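Local structure of cystathionine gamma-lyase (1N8P) at residues 6-11 against 251-256; 58-63 against 211-216; 126-131 against 161-166; 144-149 against 155-160; 269-274 against 306-311. The protein is a pyridoxal-5'-phosphate-dependent enzyme of the Cys/Met metabolism family, here assembled from four protein chains with pyridoxal-5'-phosphate bound. All blocks are in the same frame, centred on the assembly; numbering follows the deposited sequence.

Interactions 2, 3 and 4 lie in the large domain, interaction 1 joins the N-terminal arm to the start of helix 253-271, and interaction 5 lies at that helix's other end, in the C-terminal domain. Interactions 3 and 4 form a continuous unit: both use helix 157-167, their centres are 11 Å apart, and Leu127 and Leu128 of one pack on Ile144, Lys159 and Val160 of the other. Interactions 1 and 5 share helix 253-271 but have centres 27 Å apart. Interactions 2 and 4 approach pyridoxal-5'-phosphate, with the side chains of Leu213 and Thr146 about 7 Å and 9 Å from it. Their centres are 23 Å apart, and Val212 and Glu145 within these segments touch pyridoxal-5'-phosphate directly.

Interaction 1. Residues 6-11 against 251-256; sequences DKFATK and KTLHLR
Two helix starts come together where Phe8 and Ala9, opening helix 8-14, meet Leu253 and His254 in the first turn of the long helix 253-271. The CA atoms of Ala9 and His254 are 6.2 Å apart. Ala9 CB lies over one face of the imidazole in a CH-pi contact, 3.6 Å from the His254 ring centroid and 21° from the ring normal. The methyl is displaced toward the ND1-CE1 rim, and its distance to His254 ND1 is 3.5 Å. His254 presents this face with CG placed between its backbone N and carbonyl carbon (chi1 55°), and His254 NE2 makes a weak, bent hydrogen bond (3.4 Å) to Lys251 O. In the fold, helix 8-14 belongs to the N-terminal arm that reaches the second subunit: Lys7 N and Thr10 OG1 bond to Asp379 of the second subunit, and Asp6 forms a salt bridge with Arg327 of that chain. Phe8 holds CG anti to its backbone N (chi1 -174°), which brings the far end of the ring toward the long helix. There Phe8 CE2 is 3.7 Å from His254 CB, an oblique approach, while Leu253 CD2 lies near the ring plane at the edge, 3.9 Å from Phe8 CZ. Tyr185 adds an edge-to-face ring contact to Phe8. Behind the contact, Arg256 NE donates to Thr252 OG1 at 3.2 Å.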
# COMPACT_ATOMS: atom_id res chain seq x y z
N ASP A 6 -8.28 27.44 16.12
CA ASP A 6 -8.39 26.45 17.18
C ASP A 6 -6.98 26.08 17.63
O ASP A 6 -6.00 26.64 17.13
CB ASP A 6 -9.11 25.23 16.63
CG ASP A 6 -10.51 25.54 16.17
OD1 ASP A 6 -11.36 25.77 17.04
OD2 ASP A 6 -10.77 25.58 14.96
N LYS A 7 -6.87 25.14 18.56
CA LYS A 7 -5.57 24.74 19.06
C LYS A 7 -4.87 23.71 18.16
O LYS A 7 -5.50 23.03 17.33
CB LYS A 7 -5.73 24.18 20.45
CG LYS A 7 -6.38 25.13 21.44
CD LYS A 7 -5.49 26.32 21.68
CE LYS A 7 -5.56 26.79 23.13
NZ LYS A 7 -4.43 27.72 23.40
N PHE A 8 -3.56 23.59 18.35
CA PHE A 8 -2.70 22.68 17.57
C PHE A 8 -3.22 21.27 17.36
O PHE A 8 -3.08 20.73 16.28
CB PHE A 8 -1.31 22.59 18.20
CG PHE A 8 -0.36 21.79 17.39
CD1 PHE A 8 0.60 22.42 16.61
CD2 PHE A 8 -0.44 20.41 17.36
CE1 PHE A 8 1.46 21.70 15.81
CE2 PHE A 8 0.40 19.67 16.57
CZ PHE A 8 1.36 20.31 15.79
N ALA A 9 -3.77 20.64 18.40
CA ALA A 9 -4.29 19.28 18.23
C ALA A 9 -5.47 19.30 17.27
O ALA A 9 -5.63 18.36 16.48
CB ALA A 9 -4.71 18.70 19.57
N THR A 10 -6.27 20.37 17.30
CA THR A 10 -7.43 20.50 16.42
C THR A 10 -6.98 20.69 14.98
O THR A 10 -7.56 20.13 14.03
CB THR A 10 -8.34 21.71 16.77
OG1 THR A 10 -8.67 21.70 18.16
CG2 THR A 10 -9.64 21.66 15.92
N LYS A 11 -5.95 21.49 14.78
CA LYS A 11 -5.50 21.67 13.42
C LYS A 11 -4.91 20.37 12.88
O LYS A 11 -5.16 20.02 11.74
CB LYS A 11 -4.48 22.79 13.35
CG LYS A 11 -5.12 24.18 13.30
CD LYS A 11 -4.09 25.30 13.42
CE LYS A 11 -4.14 25.97 14.78
NZ LYS A 11 -3.10 27.04 14.85
N LYS A 251 -1.29 13.02 12.47
CA LYS A 251 -2.47 13.18 13.34
C LYS A 251 -2.23 12.91 14.82
O LYS A 251 -3.08 13.22 15.65
CB LYS A 251 -3.61 12.25 12.87
CG LYS A 251 -3.88 12.29 11.37
CD LYS A 251 -5.13 13.05 11.02
CE LYS A 251 -5.48 12.82 9.57
NZ LYS A 251 -6.90 13.19 9.31
N THR A 252 -1.09 12.32 15.15
CA THR A 252 -0.77 12.01 16.54
C THR A 252 0.50 12.75 16.95
O THR A 252 0.98 12.59 18.06
CB THR A 252 -0.58 10.48 16.76
OG1 THR A 252 0.10 9.92 15.64
CG2 THR A 252 -1.93 9.76 16.89
N LEU A 253 1.02 13.57 16.04
CA LEU A 253 2.24 14.33 16.28
C LEU A 253 2.24 15.02 17.63
O LEU A 253 3.25 15.01 18.34
CB LEU A 253 2.43 15.40 15.22
CG LEU A 253 3.57 16.42 15.34
CD1 LEU A 253 4.94 15.75 15.29
CD2 LEU A 253 3.45 17.39 14.17
N HIS A 254 1.11 15.63 17.98
CA HIS A 254 1.05 16.31 19.25
C HIS A 254 1.06 15.33 20.42
O HIS A 254 1.67 15.62 21.45
CB HIS A 254 -0.16 17.23 19.32
CG HIS A 254 -1.44 16.54 19.05
ND1 HIS A 254 -2.32 16.20 20.05
CD2 HIS A 254 -1.95 16.02 17.90
CE1 HIS A 254 -3.31 15.48 19.53
NE2 HIS A 254 -3.10 15.36 18.23
N LEU A 255 0.40 14.19 20.29
CA LEU A 255 0.45 13.23 21.40
C LEU A 255 1.84 12.58 21.50
O LEU A 255 2.41 12.47 22.57
CB LEU A 255 -0.62 12.16 21.25
CG LEU A 255 -2.04 12.74 21.26
CD1 LEU A 255 -3.05 11.62 21.18
CD2 LEU A 255 -2.25 13.57 22.52
N ARG A 256 2.40 12.17 20.37
CA ARG A 256 3.73 11.55 20.39
C ARG A 256 4.81 12.49 20.91
O ARG A 256 5.49 12.17 21.85
CB ARG A 256 4.13 11.06 18.99
CG ARG A 256 3.33 9.92 18.49
CD ARG A 256 3.88 9.40 17.18
NE ARG A 256 3.32 10.06 16.00
CZ ARG A 256 3.89 11.09 15.39
NH1 ARG A 256 5.01 11.58 15.85
NH2 ARG A 256 3.36 11.58 14.27

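Interaction 2. Residues 58-63 against 211-216; sequences ENLERA and VVLGVL
Leu60, on helix 55-67, points at Leu213 and Val215 of the segment leading into strand 214-218. This strand runs antiparallel to both of its neighbours in the mixed seven-stranded sheet of the large, pyridoxal-5'-phosphate-binding domain, the sheet characteristic of the fold type I pyridoxal-phosphate enzymes. From the helix, the CA-CB bond of Leu60 is directed at the sheet. CG stands anti to the backbone N (chi1 158°), and chi2 62° turns CD1 aside and leaves CD2 at the extended tip; CB and CG themselves stay more than 4.2 Å from the other segment, and the touching is left to the CD2 branch. That methyl faces the end of Leu213, with the two leucines tip to tip: Leu60 CD2 is 3.7 Å from Leu213 CD1 and 3.9 Å from Leu213 CD2, so it meets both methyls of the fork. Leu213 is likewise extended (chi1 176°), and the two side chains therefore span the distance between helix and sheet. Ala75, on the outer strand 72-76, touches Leu60 and Val215 alike, adding a further apolar side chain. All three residues of the contact are buried. Between Val211 and Leu213, Val212 touches pyridoxal-5'-phosphate and also packs on Ser50 of the third subunit, so the apolar junction is next in sequence to a residue of the pyridoxal-5'-phosphate pocket. At its margin the contact loosens, with Leu60 CD2 and Val215 CG1 separated by 4.4 Å.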
# COMPACT_ATOMS: atom_id res chain seq x y z
N GLU A 58 -1.06 17.79 -1.77
CA GLU A 58 -1.70 19.06 -1.44
C GLU A 58 -2.30 19.04 -0.04
O GLU A 58 -2.03 19.90 0.78
CB GLU A 58 -2.80 19.36 -2.45
CG GLU A 58 -3.46 20.71 -2.27
CD GLU A 58 -4.75 20.81 -3.05
OE1 GLU A 58 -5.76 20.20 -2.62
OE2 GLU A 58 -4.75 21.50 -4.11
N ASN A 59 -3.12 18.04 0.25
CA ASN A 59 -3.72 18.00 1.57
C ASN A 59 -2.67 17.92 2.65
O ASN A 59 -2.85 18.50 3.71
CB ASN A 59 -4.68 16.83 1.71
CG ASN A 59 -6.00 17.08 1.02
OD1 ASN A 59 -6.45 18.23 0.89
ND2 ASN A 59 -6.65 16.00 0.59
N LEU A 60 -1.60 17.18 2.41
CA LEU A 60 -0.53 17.05 3.39
C LEU A 60 0.01 18.42 3.60
O LEU A 60 0.01 18.95 4.71
CB LEU A 60 0.58 16.13 2.87
CG LEU A 60 1.99 16.24 3.47
CD1 LEU A 60 1.97 15.90 4.93
CD2 LEU A 60 2.96 15.32 2.72
N GLU A 61 0.47 19.02 2.51
CA GLU A 61 1.01 20.36 2.51
C GLU A 61 0.17 21.37 3.29
O GLU A 61 0.70 22.15 4.06
CB GLU A 61 1.21 20.81 1.06
CG GLU A 61 2.26 19.96 0.32
CD GLU A 61 2.44 20.37 -1.10
OE1 GLU A 61 1.56 21.12 -1.58
OE2 GLU A 61 3.42 19.95 -1.75
N ARG A 62 -1.14 21.35 3.10
CA ARG A 62 -2.03 22.26 3.82
C ARG A 62 -1.91 22.01 5.30
O ARG A 62 -1.81 22.94 6.12
CB ARG A 62 -3.48 22.03 3.41
CG ARG A 62 -3.83 22.39 1.98
CD ARG A 62 -5.30 22.11 1.75
NE ARG A 62 -5.62 22.07 0.33
CZ ARG A 62 -5.76 23.15 -0.44
NH1 ARG A 62 -5.62 24.36 0.08
NH2 ARG A 62 -6.04 23.00 -1.73
N ALA A 63 -1.95 20.73 5.66
CA ALA A 63 -1.86 20.35 7.07
C ALA A 63 -0.54 20.79 7.68
O ALA A 63 -0.54 21.47 8.69
CB ALA A 63 -2.06 18.85 7.23
N VAL A 211 8.57 6.31 5.96
CA VAL A 211 8.43 7.25 4.85
C VAL A 211 9.58 8.23 4.85
O VAL A 211 9.98 8.70 5.92
CB VAL A 211 7.11 8.10 4.94
CG1 VAL A 211 7.11 9.18 3.90
CG2 VAL A 211 5.91 7.25 4.70
N VAL A 212 10.11 8.51 3.66
CA VAL A 212 11.16 9.49 3.49
C VAL A 212 10.45 10.57 2.66
O VAL A 212 10.16 10.40 1.47
CB VAL A 212 12.35 8.98 2.67
CG1 VAL A 212 13.22 10.13 2.28
CG2 VAL A 212 13.14 7.98 3.45
N LEU A 213 10.16 11.67 3.32
CA LEU A 213 9.48 12.79 2.70
C LEU A 213 9.95 14.05 3.43
O LEU A 213 10.22 14.01 4.63
CB LEU A 213 7.98 12.58 2.85
CG LEU A 213 7.00 13.64 2.38
CD1 LEU A 213 5.74 12.99 1.96
CD2 LEU A 213 6.72 14.63 3.49
N GLY A 214 10.07 15.15 2.69
CA GLY A 214 10.45 16.42 3.29
C GLY A 214 9.42 17.49 2.97
O GLY A 214 8.72 17.42 1.95
N VAL A 215 9.25 18.46 3.84
CA VAL A 215 8.32 19.55 3.55
C VAL A 215 8.78 20.88 4.10
O VAL A 215 9.48 20.94 5.12
CB VAL A 215 6.91 19.29 4.11
CG1 VAL A 215 6.30 18.13 3.40
CG2 VAL A 215 6.96 19.06 5.62
N LEU A 216 8.40 21.96 3.41
CA LEU A 216 8.75 23.29 3.86
C LEU A 216 7.45 24.07 3.94
O LEU A 216 6.39 23.63 3.44
CB LEU A 216 9.75 23.94 2.88
CG LEU A 216 9.50 24.83 1.63
CD1 LEU A 216 10.41 24.38 0.46
CD2 LEU A 216 8.06 24.79 1.20

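Interaction 3. Residues 126-131 against 161-166; sequences DLLNDL and ADLIKK
Leu163 inserts its CD2 methyl between Leu128 and Leu131, making it the centre of the apolar packing between two helices that run almost side by side. The axes of helix 127-131 and helix 161-166 are 10.5 Å apart at closest approach and only 8° from parallel. Of the apolar contacts, the shortest joins Leu163 CD2 to Leu131 CB at 3.6 Å, and the same methyl lies 3.7 Å from Leu131 CD2, the two leucines lying alongside each other, pointing opposite ways. Leu128, one turn earlier, brings its CD2 to 4.0 Å from Leu163 CD2. One step deeper, Leu131 CD2 rests on Ile164 CG1 at 4.1 Å; Ile164 in turn touches Val142 and Leu175 of the sheet below. The hydrogen bonds stay within each segment. Leu127 O receives both Leu131 N and Asp130 N, and Asn129 ND2 donates to Asp126 OD2 at 2.7 Å, on the syn side of the carboxylate but tilted from its plane. The helices are the connections of successive beta-alpha-beta crossovers, which accounts for their shared direction on the domain sheet. With no hydrogen bond crossing between the segments, the pairing rests on the fit of branched aliphatic groups and the burial of Leu131 and Ile164.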
# COMPACT_ATOMS: atom_id res chain seq x y z
N ASP A 126 28.68 29.10 16.25
CA ASP A 126 28.42 30.36 16.95
C ASP A 126 27.96 31.36 15.88
O ASP A 126 28.75 32.18 15.40
CB ASP A 126 29.70 30.84 17.64
CG ASP A 126 29.45 31.93 18.68
OD1 ASP A 126 28.58 31.75 19.56
OD2 ASP A 126 30.14 32.98 18.63
N LEU A 127 26.69 31.29 15.53
CA LEU A 127 26.11 32.15 14.50
C LEU A 127 26.09 33.65 14.79
O LEU A 127 26.62 34.43 14.01
CB LEU A 127 24.69 31.67 14.19
CG LEU A 127 24.13 32.14 12.85
CD1 LEU A 127 25.08 31.74 11.75
CD2 LEU A 127 22.76 31.54 12.63
N LEU A 128 25.48 34.04 15.91
CA LEU A 128 25.37 35.46 16.28
C LEU A 128 26.65 36.28 16.42
O LEU A 128 26.57 37.49 16.60
CB LEU A 128 24.55 35.60 17.56
CG LEU A 128 23.08 35.19 17.42
CD1 LEU A 128 22.37 35.37 18.75
CD2 LEU A 128 22.41 36.04 16.36
N ASN A 129 27.82 35.66 16.34
CA ASN A 129 29.07 36.41 16.45
C ASN A 129 29.89 36.46 15.17
O ASN A 129 30.71 37.36 15.00
CB ASN A 129 29.92 35.84 17.59
CG ASN A 129 29.33 36.15 18.94
OD1 ASN A 129 29.24 37.31 19.35
ND2 ASN A 129 28.92 35.11 19.66
N ASP A 130 29.68 35.52 14.27
CA ASP A 130 30.45 35.50 13.04
C ASP A 130 29.60 35.82 11.83
O ASP A 130 30.12 35.96 10.71
CB ASP A 130 31.11 34.14 12.86
CG ASP A 130 32.02 33.78 14.02
OD1 ASP A 130 32.33 34.67 14.85
OD2 ASP A 130 32.43 32.60 14.10
N LEU A 131 28.30 35.96 12.06
CA LEU A 131 27.39 36.25 10.96
C LEU A 131 27.63 37.61 10.31
O LEU A 131 27.53 37.73 9.10
CB LEU A 131 25.94 36.14 11.42
CG LEU A 131 24.98 36.21 10.23
CD1 LEU A 131 25.33 35.10 9.22
CD2 LEU A 131 23.54 36.07 10.72
N ALA A 161 17.49 36.85 12.56
CA ALA A 161 16.69 37.51 11.51
C ALA A 161 17.04 38.99 11.50
O ALA A 161 17.24 39.60 10.45
CB ALA A 161 15.22 37.34 11.78
N ASP A 162 17.12 39.57 12.71
CA ASP A 162 17.45 40.96 12.91
C ASP A 162 18.83 41.25 12.38
O ASP A 162 19.00 42.13 11.55
CB ASP A 162 17.41 41.29 14.40
CG ASP A 162 16.01 41.45 14.93
OD1 ASP A 162 15.07 41.39 14.09
OD2 ASP A 162 15.88 41.65 16.17
N LEU A 163 19.81 40.51 12.89
CA LEU A 163 21.21 40.67 12.48
C LEU A 163 21.34 40.71 10.96
O LEU A 163 22.26 41.31 10.43
CB LEU A 163 22.04 39.51 13.02
CG LEU A 163 23.54 39.67 13.19
CD1 LEU A 163 23.82 40.72 14.25
CD2 LEU A 163 24.16 38.35 13.62
N ILE A 164 20.41 40.06 10.26
CA ILE A 164 20.44 40.02 8.80
C ILE A 164 19.93 41.33 8.22
O ILE A 164 20.48 41.83 7.24
CB ILE A 164 19.61 38.80 8.26
CG1 ILE A 164 20.35 37.50 8.55
CG2 ILE A 164 19.41 38.91 6.77
CD1 ILE A 164 19.70 36.28 7.96
N LYS A 165 18.88 41.88 8.83
CA LYS A 165 18.31 43.16 8.41
C LYS A 165 19.31 44.30 8.65
O LYS A 165 19.24 45.36 8.02
CB LYS A 165 17.03 43.47 9.19
CG LYS A 165 15.87 42.57 8.89
CD LYS A 165 14.64 42.95 9.71
CE LYS A 165 14.83 42.73 11.22
NZ LYS A 165 14.91 41.30 11.65
N LYS A 166 20.24 44.09 9.57
CA LYS A 166 21.24 45.08 9.88
C LYS A 166 22.43 45.01 8.95
O LYS A 166 22.71 45.96 8.23
CB LYS A 166 21.70 44.91 11.30
CG LYS A 166 22.86 45.79 11.65
CD LYS A 166 23.07 45.76 13.13
CE LYS A 166 24.31 46.48 13.54
NZ LYS A 166 24.53 46.19 14.98

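Interaction 4. Residues 144-149 against 155-160; sequences IETPTN and TDIQKV
Ile144 and Val160 reach toward each other tip to tip, Ile144 CD1 lying 3.5 Å from Val160 CG1. In the isoleucine, CG1 is anti to the carbonyl carbon (chi1 -67°) and CD1 anti to CA (chi2 178°), which makes CD1 the far tip, while CG2 goes to a different neighbour, Thr155 CB, at 4.1 Å. A second pair stands beside the first. Thr146 sends CG2 against Ile157 CD1 at 3.5 Å and keeps OG1 for a weak hydrogen bond to Asp178 O, so its two branches divide between apolar and polar partners. Ile157 meets that methyl obliquely, with its own CD1 at the end of an extended chain. Asp156 turns away from the contact and serves as the N-cap of helix 157-167: its OD1 accepts from Lys159 N at 3.1 Å, the donor lying above the carboxylate plane, and weakly from Gln158 N. Its OD2 forms a salt bridge with Lys297. The contact closes the strand-to-helix loop of the beta-alpha-beta crossover that runs from strand 139-144 through helix 157-167 to strand 174-178. Glu145 in this loop touches pyridoxal-5'-phosphate. Strands 95-99 and 174-178 flank Ile144 through Ile99, Leu175 and Val177, and Leu127 of helix 127-134 packs on both Ile144 and Val160.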
# COMPACT_ATOMS: atom_id res chain seq x y z
N ILE A 144 19.78 27.89 9.50
CA ILE A 144 19.82 27.64 10.93
C ILE A 144 19.17 26.31 11.29
O ILE A 144 18.03 26.06 10.95
CB ILE A 144 19.10 28.73 11.71
CG1 ILE A 144 19.85 30.05 11.57
CG2 ILE A 144 18.98 28.33 13.15
CD1 ILE A 144 19.14 31.20 12.30
N GLU A 145 19.92 25.47 12.00
CA GLU A 145 19.45 24.17 12.42
C GLU A 145 19.22 24.37 13.92
O GLU A 145 20.02 23.94 14.73
CB GLU A 145 20.54 23.15 12.16
CG GLU A 145 20.13 21.71 12.22
CD GLU A 145 21.30 20.80 11.95
OE1 GLU A 145 22.22 20.76 12.79
OE2 GLU A 145 21.31 20.13 10.89
N THR A 146 18.12 25.04 14.27
CA THR A 146 17.83 25.36 15.67
C THR A 146 18.45 24.39 16.65
O THR A 146 19.45 24.74 17.27
CB THR A 146 16.32 25.52 15.95
OG1 THR A 146 15.56 24.60 15.15
CG2 THR A 146 15.90 26.97 15.67
N PRO A 147 17.88 23.20 16.84
CA PRO A 147 18.70 22.48 17.83
C PRO A 147 19.73 21.68 17.03
O PRO A 147 19.40 20.81 16.23
CB PRO A 147 17.68 21.61 18.57
CG PRO A 147 16.38 22.30 18.29
CD PRO A 147 16.51 22.69 16.85
N THR A 148 21.00 22.02 17.21
CA THR A 148 22.04 21.35 16.48
C THR A 148 22.13 19.88 16.83
O THR A 148 21.91 19.48 17.96
CB THR A 148 23.38 21.98 16.78
OG1 THR A 148 23.63 21.87 18.19
CG2 THR A 148 23.39 23.43 16.37
N ASN A 149 22.50 19.10 15.84
CA ASN A 149 22.66 17.67 16.02
C ASN A 149 24.16 17.36 16.11
O ASN A 149 24.90 17.62 15.17
CB ASN A 149 22.01 16.99 14.82
CG ASN A 149 22.22 15.51 14.78
OD1 ASN A 149 21.92 14.80 15.73
ND2 ASN A 149 22.74 15.04 13.67
N THR A 155 19.53 28.22 18.99
CA THR A 155 19.85 29.49 18.36
C THR A 155 18.63 30.41 18.35
O THR A 155 17.48 29.96 18.16
CB THR A 155 20.34 29.31 16.88
OG1 THR A 155 21.58 28.61 16.85
CG2 THR A 155 20.54 30.65 16.22
N ASP A 156 18.87 31.70 18.56
CA ASP A 156 17.79 32.69 18.57
C ASP A 156 17.42 33.15 17.15
O ASP A 156 18.05 34.04 16.55
CB ASP A 156 18.17 33.90 19.43
CG ASP A 156 16.96 34.73 19.85
OD1 ASP A 156 16.12 35.07 18.99
OD2 ASP A 156 16.85 35.04 21.05
N ILE A 157 16.37 32.54 16.62
CA ILE A 157 15.90 32.87 15.29
C ILE A 157 15.66 34.38 15.09
O ILE A 157 15.85 34.89 13.99
CB ILE A 157 14.60 32.08 14.99
CG1 ILE A 157 14.91 30.59 15.12
CG2 ILE A 157 14.09 32.38 13.60
CD1 ILE A 157 13.72 29.68 15.02
N GLN A 158 15.26 35.08 16.15
CA GLN A 158 15.00 36.51 16.08
C GLN A 158 16.30 37.31 15.99
O GLN A 158 16.46 38.13 15.08
CB GLN A 158 14.22 36.96 17.30
CG GLN A 158 13.64 38.32 17.12
CD GLN A 158 12.83 38.38 15.89
OE1 GLN A 158 11.65 38.06 15.89
NE2 GLN A 158 13.46 38.76 14.80
N LYS A 159 17.22 37.08 16.92
CA LYS A 159 18.51 37.76 16.88
C LYS A 159 19.12 37.61 15.47
O LYS A 159 19.63 38.59 14.90
CB LYS A 159 19.47 37.19 17.94
CG LYS A 159 19.34 37.86 19.32
CD LYS A 159 20.30 37.26 20.32
CE LYS A 159 20.46 38.12 21.59
NZ LYS A 159 19.24 38.32 22.44
N VAL A 160 19.07 36.42 14.89
CA VAL A 160 19.63 36.22 13.57
C VAL A 160 18.81 36.88 12.48
O VAL A 160 19.38 37.43 11.54
CB VAL A 160 19.82 34.70 13.24
CG1 VAL A 160 20.22 34.52 11.78
CG2 VAL A 160 20.90 34.11 14.11

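Interaction 5. Residues 269-274 against 306-311; sequences EFLAAD and GMISFR
Ile308 and Phe310, two residues apart on strand 307-312, receive Leu271 from the last turn of helix 253-271. The strand segment opens at Gly306, whose backbone hydrogen-bonds with Val372. Met307 follows and extends to another part of the structure, touching Leu335 of the pyridoxal-5'-phosphate pocket. Ile308 then turns toward the helix, and its CG2 comes to 4.4 Å from Leu271 CD1, a loose contact. Ser309 points away, and weak hydrogen bonds join Ser309 OG with Pro150 O and with Asn282 ND2. Phe310 returns to the helix side and supplies the main surface: Leu271 CD1 sits over one face of its ring, 4.2 Å from the Phe310 centroid and 16° off the normal, in a CH-pi contact. The methyl is shifted toward the rim, 4.1 Å from Phe310 CD2. In Phe310, chi1 79° sets CG between the backbone N and the carbonyl carbon, and chi2 100° turns the ring plane to bring a face to the leucine; Phe322 meets the same ring edge-to-face. Arg311 ends the segment in a salt bridge with Asp366. Here the long helix packs on the sheet of the smaller C-terminal domain, and Leu271 also touches Val278 and Val281 of the outermost strand and Ile384 of helix 377-392. Between these two segments the contact rests on one leucine methyl, held by dispersion and CH-pi attraction, with no hydrogen bond.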
# COMPACT_ATOMS: atom_id res chain seq x y z
N GLU A 269 17.24 14.77 33.42
CA GLU A 269 17.42 15.11 34.81
C GLU A 269 18.15 13.96 35.47
O GLU A 269 19.05 14.16 36.29
CB GLU A 269 16.06 15.40 35.47
CG GLU A 269 15.23 16.31 34.63
CD GLU A 269 14.06 16.96 35.34
OE1 GLU A 269 13.38 16.31 36.17
OE2 GLU A 269 13.82 18.14 35.02
N PHE A 270 17.79 12.74 35.11
CA PHE A 270 18.45 11.61 35.72
C PHE A 270 19.92 11.60 35.42
O PHE A 270 20.74 11.38 36.29
CB PHE A 270 17.87 10.30 35.23
CG PHE A 270 18.67 9.11 35.65
CD1 PHE A 270 18.53 8.57 36.91
CD2 PHE A 270 19.60 8.56 34.79
CE1 PHE A 270 19.30 7.50 37.29
CE2 PHE A 270 20.37 7.49 35.17
CZ PHE A 270 20.22 6.96 36.42
N LEU A 271 20.25 11.81 34.16
CA LEU A 271 21.65 11.83 33.74
C LEU A 271 22.37 13.11 34.19
O LEU A 271 23.58 13.22 34.05
CB LEU A 271 21.74 11.71 32.23
CG LEU A 271 21.21 10.41 31.66
CD1 LEU A 271 21.02 10.56 30.18
CD2 LEU A 271 22.17 9.28 31.99
N ALA A 272 21.61 14.08 34.71
CA ALA A 272 22.16 15.34 35.18
C ALA A 272 22.04 15.42 36.68
O ALA A 272 21.73 16.47 37.24
CB ALA A 272 21.44 16.48 34.54
N ALA A 273 22.28 14.31 37.35
CA ALA A 273 22.20 14.26 38.79
C ALA A 273 23.03 13.07 39.16
O ALA A 273 23.19 12.74 40.33
CB ALA A 273 20.78 14.07 39.24
N ASP A 274 23.55 12.41 38.14
CA ASP A 274 24.39 11.24 38.30
C ASP A 274 25.83 11.73 38.23
O ASP A 274 26.61 11.26 37.41
CB ASP A 274 24.11 10.22 37.18
CG ASP A 274 25.02 8.99 37.25
OD1 ASP A 274 26.25 9.14 37.14
OD2 ASP A 274 24.51 7.85 37.40
N GLY A 306 12.95 15.34 22.07
CA GLY A 306 13.11 13.92 22.32
C GLY A 306 14.55 13.46 22.18
O GLY A 306 14.85 12.30 22.40
N MET A 307 15.44 14.37 21.81
CA MET A 307 16.85 14.06 21.64
C MET A 307 17.66 14.57 22.82
O MET A 307 17.62 15.76 23.17
CB MET A 307 17.41 14.71 20.37
CG MET A 307 16.58 14.55 19.10
SD MET A 307 16.49 12.89 18.44
CE MET A 307 18.21 12.61 17.90
N ILE A 308 18.40 13.67 23.45
CA ILE A 308 19.25 14.01 24.58
C ILE A 308 20.61 13.69 23.98
O ILE A 308 20.68 13.09 22.92
CB ILE A 308 18.90 13.11 25.81
CG1 ILE A 308 17.50 13.47 26.29
CG2 ILE A 308 19.91 13.30 26.96
CD1 ILE A 308 16.92 12.50 27.27
N SER A 309 21.68 14.13 24.61
CA SER A 309 23.02 13.86 24.11
C SER A 309 23.81 13.92 25.40
O SER A 309 23.56 14.78 26.24
CB SER A 309 23.42 14.97 23.14
OG SER A 309 24.72 14.79 22.64
N PHE A 310 24.74 13.00 25.59
CA PHE A 310 25.48 13.03 26.84
C PHE A 310 26.75 12.25 26.66
O PHE A 310 26.86 11.51 25.70
CB PHE A 310 24.62 12.47 27.99
CG PHE A 310 24.55 10.98 28.03
CD1 PHE A 310 25.34 10.25 28.91
CD2 PHE A 310 23.72 10.28 27.16
CE1 PHE A 310 25.31 8.88 28.92
CE2 PHE A 310 23.69 8.91 27.17
CZ PHE A 310 24.48 8.21 28.04
N ARG A 311 27.71 12.46 27.56
CA ARG A 311 29.00 11.78 27.51
C ARG A 311 29.16 11.04 28.82
O ARG A 311 28.91 11.62 29.87
CB ARG A 311 30.14 12.80 27.30
CG ARG A 311 30.09 14.03 28.22
CD ARG A 311 30.95 15.23 27.74
NE ARG A 311 32.39 15.02 27.88
CZ ARG A 311 33.10 14.29 27.04
NH1 ARG A 311 32.50 13.74 26.01
NH2 ARG A 311 34.39 14.09 27.25